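Side-chain contacts in chitin elicitor receptor kinase 1 (Arabidopsis thaliana, PDB 4EBY), which acts as a plant immune receptor kinase whose LysM ectodomain senses chitin oligomers, with chitin-induced dimerization switching on signalling: residues A[24-29]-A[94-99]; A[18-23]-A[37-42]. All blocks are in the same frame, centred on the assembly; numbering follows the deposited sequence.

Interaction 1 (A[24-29]-A[94-99]). With NAG (2-acetamido-2-deoxy-beta-D-glucopyranose), chain B; NAG (2-acetamido-2-deoxy-beta-D-glucopyranose), chain C; NAG (2-acetamido-2-deoxy-beta-D-glucopyranose), chain F.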
ATOM      1  N   ASN A  24      -6.772  -6.590  -6.926  1.00 15.96           N
ATOM      2  CA  ASN A  24      -6.003  -7.821  -6.780  1.00 14.44           C
ATOM      3  C   ASN A  24      -5.088  -8.065  -7.983  1.00 16.16           C
ATOM      4  O   ASN A  24      -3.986  -8.592  -7.832  1.00 18.25           O
ATOM      5  CB  ASN A  24      -6.958  -9.007  -6.565  1.00 16.80           C
ATOM      6  CG  ASN A  24      -6.276 -10.210  -5.927  1.00 19.52           C
ATOM      7  OD1 ASN A  24      -5.035 -10.290  -5.800  1.00 22.61           O
ATOM      8  ND2 ASN A  24      -7.086 -11.145  -5.517  1.00 16.06           N
ATOM      9  N   GLN A  25      -5.532  -7.679  -9.178  1.00 16.31           N
ATOM     10  CA  GLN A  25      -4.696  -7.845 -10.356  1.00 16.25           C
ATOM     11  C   GLN A  25      -3.453  -6.954 -10.230  1.00 16.57           C
ATOM     12  O   GLN A  25      -2.311  -7.409 -10.369  1.00 17.55           O
ATOM     13  CB  GLN A  25      -5.475  -7.442 -11.606  1.00 19.13           C
ATOM     14  CG  GLN A  25      -4.675  -7.604 -12.881  1.00 20.89           C
ATOM     15  CD  GLN A  25      -5.556  -7.527 -14.111  1.00 29.19           C
ATOM     16  OE1 GLN A  25      -6.367  -6.607 -14.254  1.00 34.75           O
ATOM     17  NE2 GLN A  25      -5.427  -8.510 -14.988  1.00 35.08           N
ATOM     18  N   ASN A  26      -3.683  -5.679  -9.971  1.00 14.74           N
ATOM     19  CA  ASN A  26      -2.573  -4.724  -9.913  1.00 14.84           C
ATOM     20  C   ASN A  26      -1.599  -5.038  -8.781  1.00 13.52           C
ATOM     21  O   ASN A  26      -0.370  -4.937  -8.937  1.00 16.51           O
ATOM     22  CB  ASN A  26      -3.122  -3.305  -9.764  1.00 15.48           C
ATOM     23  CG  ASN A  26      -3.821  -2.817 -11.031  1.00 16.37           C
ATOM     24  OD1 ASN A  26      -3.886  -3.543 -12.037  1.00 18.41           O
ATOM     25  ND2 ASN A  26      -4.366  -1.591 -10.987  1.00 17.51           N
ATOM     26  N   LEU A  27      -2.158  -5.411  -7.633  1.00 13.92           N
ATOM     27  CA  LEU A  27      -1.335  -5.739  -6.482  1.00 14.31           C
ATOM     28  C   LEU A  27      -1.148  -7.254  -6.330  1.00 13.98           C
ATOM     29  O   LEU A  27      -0.937  -7.754  -5.217  1.00 15.87           O
ATOM     30  CB  LEU A  27      -1.902  -5.109  -5.199  1.00 15.19           C
ATOM     31  CG  LEU A  27      -1.714  -3.598  -5.040  1.00 19.18           C
ATOM     32  CD1 LEU A  27      -2.430  -2.781  -6.077  1.00 23.82           C
ATOM     33  CD2 LEU A  27      -2.171  -3.172  -3.627  1.00 20.72           C
ATOM     34  N   ASN A  28      -1.199  -7.993  -7.446  1.00 14.98           N
ATOM     35  CA  ASN A  28      -0.947  -9.422  -7.377  1.00 14.16           C
ATOM     36  C   ASN A  28       0.446  -9.721  -6.804  1.00 16.67           C
ATOM     37  O   ASN A  28       1.432  -9.045  -7.136  1.00 14.52           O
ATOM     38  CB  ASN A  28      -1.060 -10.057  -8.755  1.00 14.46           C
ATOM     39  CG  ASN A  28      -0.625 -11.493  -8.739  1.00 17.10           C
ATOM     40  OD1 ASN A  28      -1.335 -12.351  -8.221  1.00 18.57           O
ATOM     41  ND2 ASN A  28       0.563 -11.753  -9.282  1.00 15.19           N
ATOM     42  N   SER A  29       0.519 -10.727  -5.934  1.00 16.88           N
ATOM     43  CA  SER A  29       1.787 -11.229  -5.432  1.00 15.26           C
ATOM     44  C   SER A  29       1.597 -12.647  -4.922  1.00 13.66           C
ATOM     45  O   SER A  29       0.489 -13.165  -4.960  1.00 16.59           O
ATOM     46  CB  SER A  29       2.292 -10.354  -4.282  1.00 16.31           C
ATOM     47  OG  SER A  29       1.536 -10.619  -3.086  1.00 16.81           O
ATOM     48  N   ILE A  94      -1.160   7.503  -9.916  1.00 16.69           N
ATOM     49  CA  ILE A  94      -2.184   8.202  -9.134  1.00 17.65           C
ATOM     50  C   ILE A  94      -3.512   7.469  -9.102  1.00 20.23           C
ATOM     51  O   ILE A  94      -4.273   7.596  -8.141  1.00 19.96           O
ATOM     52  CB  ILE A  94      -2.406   9.672  -9.570  1.00 19.43           C
ATOM     53  CG1 ILE A  94      -3.180   9.760 -10.883  1.00 27.02           C
ATOM     54  CG2 ILE A  94      -1.077  10.425  -9.631  1.00 21.99           C
ATOM     55  CD1 ILE A  94      -3.663  11.167 -11.199  1.00 37.06           C
ATOM     56  N   SER A  95      -3.774   6.699 -10.155  1.00 17.94           N
ATOM     57  CA  SER A  95      -5.043   6.013 -10.297  1.00 17.32           C
ATOM     58  C   SER A  95      -4.905   4.498 -10.125  1.00 17.43           C
ATOM     59  O   SER A  95      -5.428   3.927  -9.157  1.00 17.53           O
ATOM     60  CB  SER A  95      -5.667   6.367 -11.657  1.00 24.66           C
ATOM     61  OG  SER A  95      -6.949   5.780 -11.772  1.00 31.64           O
ATOM     62  N   ASN A  96      -4.184   3.839 -11.033  1.00 17.10           N
ATOM     63  CA  ASN A  96      -4.115   2.371 -11.002  1.00 14.90           C
ATOM     64  C   ASN A  96      -3.535   1.830  -9.691  1.00 13.77           C
ATOM     65  O   ASN A  96      -3.967   0.797  -9.198  1.00 16.25           O
ATOM     66  CB  ASN A  96      -3.324   1.836 -12.199  1.00 16.08           C
ATOM     67  CG  ASN A  96      -3.878   2.331 -13.531  1.00 19.94           C
ATOM     68  OD1 ASN A  96      -3.799   3.513 -13.842  1.00 27.83           O
ATOM     69  ND2 ASN A  96      -4.422   1.429 -14.317  1.00 26.71           N
ATOM     70  N   TYR A  97      -2.551   2.549  -9.128  1.00 13.66           N
ATOM     71  CA  TYR A  97      -1.967   2.186  -7.832  1.00 13.91           C
ATOM     72  C   TYR A  97      -2.324   3.138  -6.671  1.00 13.09           C
ATOM     73  O   TYR A  97      -1.769   3.012  -5.578  1.00 13.84           O
ATOM     74  CB  TYR A  97      -0.431   2.002  -7.961  1.00 16.22           C
ATOM     75  CG  TYR A  97      -0.128   0.694  -8.650  1.00 13.56           C
ATOM     76  CD1 TYR A  97       0.081  -0.470  -7.928  1.00 15.34           C
ATOM     77  CD2 TYR A  97      -0.120   0.614 -10.042  1.00 14.79           C
ATOM     78  CE1 TYR A  97       0.295  -1.698  -8.573  1.00 14.85           C
ATOM     79  CE2 TYR A  97       0.102  -0.596 -10.691  1.00 16.78           C
ATOM     80  CZ  TYR A  97       0.300  -1.744  -9.960  1.00 14.81           C
ATOM     81  OH  TYR A  97       0.510  -2.943 -10.629  1.00 15.71           O
ATOM     82  N   ALA A  98      -3.256   4.058  -6.905  1.00 14.01           N
ATOM     83  CA  ALA A  98      -3.863   4.844  -5.833  1.00 14.22           C
ATOM     84  C   ALA A  98      -2.834   5.514  -4.920  1.00 15.28           C
ATOM     85  O   ALA A  98      -2.963   5.496  -3.690  1.00 15.62           O
ATOM     86  CB  ALA A  98      -4.800   3.957  -5.005  1.00 14.95           C
ATOM     87  N   ASN A  99      -1.827   6.101  -5.550  1.00 14.07           N
ATOM     88  CA  ASN A  99      -0.738   6.799  -4.845  1.00 15.16           C
ATOM     89  C   ASN A  99       0.144   5.956  -3.941  1.00 15.99           C
ATOM     90  O   ASN A  99       0.887   6.504  -3.099  1.00 16.75           O
ATOM     91  CB  ASN A  99      -1.268   8.038  -4.128  1.00 15.65           C
ATOM     92  CG  ASN A  99      -1.874   9.022  -5.096  1.00 17.64           C
ATOM     93  OD1 ASN A  99      -1.257   9.358  -6.117  1.00 16.94           O
ATOM     94  ND2 ASN A  99      -3.108   9.458  -4.804  1.00 17.04           N
TER
HETATM   95  C1  NAG B   1       1.186 -13.037  -9.052  1.00 16.34           C
HETATM   96  C2  NAG B   1       1.250 -13.835 -10.363  1.00 17.78           C
HETATM   97  C3  NAG B   1       2.007 -15.143 -10.113  1.00 18.96           C
HETATM   98  C4  NAG B   1       3.376 -14.856  -9.512  1.00 19.43           C
HETATM   99  C5  NAG B   1       3.236 -13.982  -8.273  1.00 19.70           C
HETATM  100  C6  NAG B   1       4.609 -13.636  -7.707  1.00 25.68           C
HETATM  101  C7  NAG B   1      -0.605 -13.383 -11.888  1.00 22.47           C
HETATM  102  C8  NAG B   1      -2.037 -13.598 -12.273  1.00 27.03           C
HETATM  103  N2  NAG B   1      -0.088 -14.111 -10.887  1.00 19.76           N
HETATM  104  O3  NAG B   1       2.089 -15.876 -11.320  1.00 21.82           O
HETATM  105  O4  NAG B   1       4.033 -16.038  -9.095  1.00 22.96           O
HETATM  106  O5  NAG B   1       2.507 -12.800  -8.558  1.00 18.81           O
HETATM  107  O6  NAG B   1       5.338 -12.835  -8.620  1.00 23.98           O
HETATM  108  O7  NAG B   1       0.034 -12.538 -12.500  1.00 30.20           O
HETATM  109  C1  NAG C   1      -3.700  10.341  -5.789  1.00 19.26           C
HETATM  110  C2  NAG C   1      -5.219  10.238  -5.589  1.00 20.13           C
HETATM  111  C3  NAG C   1      -5.954  11.236  -6.492  1.00 27.64           C
HETATM  112  C4  NAG C   1      -5.355  12.637  -6.428  1.00 32.22           C
HETATM  113  C5  NAG C   1      -3.832  12.581  -6.507  1.00 24.14           C
HETATM  114  C6  NAG C   1      -3.190  13.951  -6.308  1.00 32.93           C
HETATM  115  C7  NAG C   1      -6.431   8.158  -5.109  1.00 23.84           C
HETATM  116  C8  NAG C   1      -6.941   6.833  -5.628  1.00 19.02           C
HETATM  117  N2  NAG C   1      -5.659   8.899  -5.913  1.00 19.82           N
HETATM  118  O3  NAG C   1      -7.337  11.288  -6.174  1.00 31.80           O
HETATM  119  O4  NAG C   1      -5.841  13.392  -7.522  1.00 36.03           O
HETATM  120  O5  NAG C   1      -3.328  11.691  -5.527  1.00 21.85           O
HETATM  121  O6  NAG C   1      -3.530  14.430  -5.021  1.00 36.72           O
HETATM  122  O7  NAG C   1      -6.725   8.517  -3.969  1.00 23.57           O
HETATM  123  C1  NAG F 810     -11.429  10.273 -11.557  1.00 34.70           C
HETATM  124  C2  NAG F 810      -9.917  10.548 -11.530  1.00 34.26           C
HETATM  125  C3  NAG F 810      -9.603  12.026 -11.714  1.00 45.89           C
HETATM  126  C4  NAG F 810     -10.350  12.580 -12.916  1.00 40.23           C
HETATM  127  C5  NAG F 810     -11.818  12.152 -12.921  1.00 40.59           C
HETATM  128  C6  NAG F 810     -12.503  12.596 -14.209  1.00 41.83           C
HETATM  129  C7  NAG F 810      -8.274   9.229 -10.367  1.00 46.73           C
HETATM  130  C8  NAG F 810      -7.937   8.432  -9.134  1.00 39.80           C
HETATM  131  N2  NAG F 810      -9.305  10.072 -10.306  1.00 34.89           N
HETATM  132  O3  NAG F 810      -8.202  12.199 -11.891  1.00 41.14           O
HETATM  133  O4  NAG F 810     -10.288  13.989 -12.887  1.00 45.26           O
HETATM  134  O5  NAG F 810     -11.928  10.746 -12.786  1.00 37.14           O
HETATM  135  O6  NAG F 810     -11.822  12.045 -15.317  1.00 41.43           O
HETATM  136  O7  NAG F 810      -7.605   9.086 -11.390  1.00 53.27           O
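Two helix ends meet in the buried seam where helix 20-26 runs up to the LysM helix 89-96, and two hydrogen bonds, one from Tyr97 to Asn26 and one from Asn26 to Asn96, join them. The Tyr97 hydroxyl gives its proton to the backbone carbonyl of Asn26, OH to O 2.8 Å, with the acceptor at the ring edge, near the ring plane, and the hydroxyl tilted 30° from the carbonyl plane. In the reverse sense, the Asn26 amide reaches the other helix end: ND2 donates to Asn96 O at 3.0 Å. That acceptor lies close to the Asn26 amide plane, but ND2 stands above the carbonyl plane of Asn96, whose oxygen also accepts a hydrogen bond from the Tyr12 hydroxyl. Tyr97 CG lies anti to its own carbonyl carbon (chi1 -75°), which carries the ring over to Leu27; Leu27 CD1 lies 3.9 Å from Tyr97 CE1, oblique to the ring. Both segments carry N-linked sugar: Asn28 ND2 is bonded to C1 of one NAG and Asn99 ND2 to C1 of another, whose N2 donates to Ile94 O at 2.9 Å. Side-chain-to-carbonyl bonds thus join the C-terminal ends of two helices, the second within a LysM domain of this ectodomain.

Interaction 2 (A[18-23]-A[37-42])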
ATOM      1  N   THR A  18     -13.248   1.584  -9.158  1.00 19.45           N
ATOM      2  CA  THR A  18     -12.350   0.458  -8.923  1.00 15.62           C
ATOM      3  C   THR A  18     -13.043  -0.738  -8.301  1.00 19.39           C
ATOM      4  O   THR A  18     -13.760  -0.588  -7.315  1.00 20.62           O
ATOM      5  CB  THR A  18     -11.276   0.892  -7.926  1.00 19.84           C
ATOM      6  OG1 THR A  18     -10.610   2.039  -8.460  1.00 20.28           O
ATOM      7  CG2 THR A  18     -10.280  -0.230  -7.681  1.00 20.18           C
ATOM      8  N   THR A  19     -12.834  -1.919  -8.885  1.00 20.16           N
ATOM      9  CA  THR A  19     -13.355  -3.166  -8.308  1.00 19.75           C
ATOM     10  C   THR A  19     -12.284  -3.949  -7.531  1.00 19.89           C
ATOM     11  O   THR A  19     -11.075  -3.694  -7.650  1.00 17.41           O
ATOM     12  CB  THR A  19     -13.855  -4.104  -9.392  1.00 20.52           C
ATOM     13  OG1 THR A  19     -12.769  -4.413 -10.270  1.00 20.59           O
ATOM     14  CG2 THR A  19     -15.005  -3.469 -10.179  1.00 20.71           C
ATOM     15  N   LEU A  20     -12.712  -4.936  -6.748  1.00 18.36           N
ATOM     16  CA  LEU A  20     -11.740  -5.713  -5.983  1.00 18.61           C
ATOM     17  C   LEU A  20     -10.833  -6.521  -6.929  1.00 18.55           C
ATOM     18  O   LEU A  20      -9.641  -6.709  -6.670  1.00 18.06           O
ATOM     19  CB  LEU A  20     -12.456  -6.641  -5.008  1.00 21.82           C
ATOM     20  CG  LEU A  20     -11.522  -7.318  -4.011  1.00 22.17           C
ATOM     21  CD1 LEU A  20     -10.875  -6.262  -3.129  1.00 23.04           C
ATOM     22  CD2 LEU A  20     -12.329  -8.343  -3.184  1.00 24.77           C
ATOM     23  N   SER A  21     -11.395  -6.979  -8.045  1.00 19.16           N
ATOM     24  CA  SER A  21     -10.617  -7.716  -9.030  1.00 14.84           C
ATOM     25  C   SER A  21      -9.454  -6.876  -9.564  1.00 17.59           C
ATOM     26  O   SER A  21      -8.347  -7.373  -9.708  1.00 20.22           O
ATOM     27  CB  SER A  21     -11.538  -8.174 -10.178  1.00 21.88           C
ATOM     28  OG  SER A  21     -10.808  -8.909 -11.124  1.00 42.12           O
ATOM     29  N   VAL A  22      -9.714  -5.616  -9.893  1.00 18.43           N
ATOM     30  CA  VAL A  22      -8.644  -4.754 -10.409  1.00 17.80           C
ATOM     31  C   VAL A  22      -7.558  -4.516  -9.357  1.00 19.42           C
ATOM     32  O   VAL A  22      -6.356  -4.533  -9.649  1.00 17.69           O
ATOM     33  CB  VAL A  22      -9.197  -3.417 -10.945  1.00 19.67           C
ATOM     34  CG1 VAL A  22      -8.052  -2.439 -11.204  1.00 27.90           C
ATOM     35  CG2 VAL A  22      -9.971  -3.658 -12.231  1.00 25.27           C
ATOM     36  N   ILE A  23      -7.970  -4.321  -8.110  1.00 16.33           N
ATOM     37  CA  ILE A  23      -6.996  -4.176  -7.040  1.00 14.61           C
ATOM     38  C   ILE A  23      -6.136  -5.424  -6.934  1.00 16.16           C
ATOM     39  O   ILE A  23      -4.918  -5.339  -6.849  1.00 15.22           O
ATOM     40  CB  ILE A  23      -7.689  -3.912  -5.703  1.00 14.55           C
ATOM     41  CG1 ILE A  23      -8.391  -2.551  -5.769  1.00 16.94           C
ATOM     42  CG2 ILE A  23      -6.686  -3.950  -4.518  1.00 15.37           C
ATOM     43  CD1 ILE A  23      -9.293  -2.275  -4.558  1.00 20.01           C
ATOM     44  N   ILE A  37     -11.200 -15.781  -8.517  1.00 26.22           N
ATOM     45  CA  ILE A  37     -12.189 -16.617  -7.839  1.00 25.29           C
ATOM     46  C   ILE A  37     -12.128 -16.432  -6.318  1.00 26.81           C
ATOM     47  O   ILE A  37     -13.140 -16.154  -5.672  1.00 32.23           O
ATOM     48  CB  ILE A  37     -11.963 -18.087  -8.154  1.00 33.36           C
ATOM     49  CG1 ILE A  37     -12.078 -18.326  -9.662  1.00 40.55           C
ATOM     50  CG2 ILE A  37     -12.964 -18.947  -7.396  1.00 33.72           C
ATOM     51  CD1 ILE A  37     -11.518 -19.657 -10.098  1.00 48.20           C
ATOM     52  N   ASN A  38     -10.928 -16.580  -5.771  1.00 21.78           N
ATOM     53  CA  ASN A  38     -10.721 -16.564  -4.337  1.00 20.87           C
ATOM     54  C   ASN A  38     -10.018 -15.273  -3.951  1.00 21.11           C
ATOM     55  O   ASN A  38      -8.876 -15.047  -4.352  1.00 21.06           O
ATOM     56  CB  ASN A  38      -9.869 -17.769  -3.957  1.00 21.28           C
ATOM     57  CG  ASN A  38      -9.733 -17.949  -2.461  1.00 24.41           C
ATOM     58  OD1 ASN A  38      -9.669 -16.978  -1.710  1.00 25.80           O
ATOM     59  ND2 ASN A  38      -9.675 -19.199  -2.019  1.00 23.52           N
ATOM     60  N   PHE A  39     -10.701 -14.421  -3.192  1.00 20.31           N
ATOM     61  CA  PHE A  39     -10.126 -13.156  -2.736  1.00 20.01           C
ATOM     62  C   PHE A  39      -9.883 -13.165  -1.239  1.00 19.59           C
ATOM     63  O   PHE A  39      -9.702 -12.116  -0.641  1.00 18.49           O
ATOM     64  CB  PHE A  39     -11.080 -12.007  -3.089  1.00 20.80           C
ATOM     65  CG  PHE A  39     -11.234 -11.796  -4.581  1.00 18.06           C
ATOM     66  CD1 PHE A  39     -10.405 -10.890  -5.236  1.00 20.48           C
ATOM     67  CD2 PHE A  39     -12.176 -12.509  -5.315  1.00 26.00           C
ATOM     68  CE1 PHE A  39     -10.521 -10.685  -6.616  1.00 25.32           C
ATOM     69  CE2 PHE A  39     -12.298 -12.305  -6.694  1.00 30.60           C
ATOM     70  CZ  PHE A  39     -11.463 -11.388  -7.332  1.00 27.38           C
ATOM     71  N   ASP A  40      -9.896 -14.358  -0.642  1.00 19.06           N
ATOM     72  CA  ASP A  40      -9.730 -14.458   0.812  1.00 20.49           C
ATOM     73  C   ASP A  40      -8.488 -13.759   1.385  1.00 20.13           C
ATOM     74  O   ASP A  40      -8.560 -13.150   2.455  1.00 19.73           O
ATOM     75  CB  ASP A  40      -9.768 -15.925   1.270  1.00 21.39           C
ATOM     76  CG  ASP A  40     -11.151 -16.544   1.154  1.00 29.81           C
ATOM     77  OD1 ASP A  40     -12.133 -15.831   0.841  1.00 31.04           O
ATOM     78  OD2 ASP A  40     -11.259 -17.758   1.409  1.00 32.66           O
ATOM     79  N   PRO A  41      -7.336 -13.842   0.699  1.00 17.78           N
ATOM     80  CA  PRO A  41      -6.155 -13.197   1.293  1.00 17.47           C
ATOM     81  C   PRO A  41      -6.365 -11.702   1.558  1.00 16.88           C
ATOM     82  O   PRO A  41      -5.871 -11.177   2.549  1.00 19.67           O
ATOM     83  CB  PRO A  41      -5.063 -13.421   0.232  1.00 18.95           C
ATOM     84  CG  PRO A  41      -5.463 -14.673  -0.408  1.00 19.45           C
ATOM     85  CD  PRO A  41      -6.986 -14.612  -0.507  1.00 21.99           C
ATOM     86  N   ILE A  42      -7.092 -11.035   0.670  1.00 16.35           N
ATOM     87  CA  ILE A  42      -7.463  -9.643   0.869  1.00 13.35           C
ATOM     88  C   ILE A  42      -8.626  -9.474   1.849  1.00 15.14           C
ATOM     89  O   ILE A  42      -8.559  -8.644   2.765  1.00 17.76           O
ATOM     90  CB  ILE A  42      -7.817  -8.982  -0.476  1.00 15.45           C
ATOM     91  CG1 ILE A  42      -6.559  -8.909  -1.331  1.00 17.33           C
ATOM     92  CG2 ILE A  42      -8.357  -7.580  -0.249  1.00 17.11           C
ATOM     93  CD1 ILE A  42      -6.866  -8.516  -2.793  1.00 16.74           C
TER
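No hydrogen bond crosses between 18-23 and 37-42; the unusual feature is that the Phe39 ring packs partly against helix backbone, its CE1 lying 3.8 Å from Ser21 CA. The CZ corner is close to the same alpha carbon, and the approach is oblique to the ring. Leu20 meets the other end of this side chain: its CD2, with CG beside it, packs on the CB, CG and CD1 end of Phe39, Leu20 CD2 sitting 3.8 Å from Phe39 CD1. The other branch turns to Ile42, where Leu20 CD1 meets Ile42 CG2 at 4.0 Å. Leu20 thus divides its two methyls between two partners three residues apart. Its CG lies anti to the backbone N (chi1 -170°), which brings both methyls within reach of Phe39 and Ile42. In both pairs the side chains run antiparallel past one another.

Polar groups act at the two helix starts instead. Thr19 is the N-cap of helix 20-26, its OG1 accepting a weak bond from Val22 N at 3.3 Å. Ahead of helix 40-43, Asn38 OD1 takes the proton of Asp40 N at 2.8 Å, closing an Asx turn in which the donor nitrogen lies almost in line with the side-chain carbonyl (C=O...N 163°); Phe39 occupies the N-cap position there. Ser21 OG is hydrogen-bonded to Tyr34 OH.

The contact brings the first turn of helix 20-26 against the start of helix 40-43. Val61 of strand 60-70 touches Leu20, Ile23 and Ile42, while Lys52 from a loop packs on Leu20 and Phe39, and Asn24, one turn further along helix 20-26, touches Phe39 and Ile42.

In the fold
Interactions 1 and 2 share helix 20-26 and use its two ends: the last turn meets the end of helix 89-96 in interaction 1, the first turn meets the start of helix 40-43 in interaction 2. Their centres are 11 Å apart, and Asn24 joins them by packing on Phe39 and Ile42. Both are buried, but interaction 1 is nearer the centre of the chain (8 Å against 14 Å). Their chemistry differs: interaction 1, whose segments are 65 residues apart at their closest ends, combines hydrogen bonds to backbone carbonyls with one apolar contact, whereas interaction 2 is apolar across its segments, with polar groups kept for helix starts.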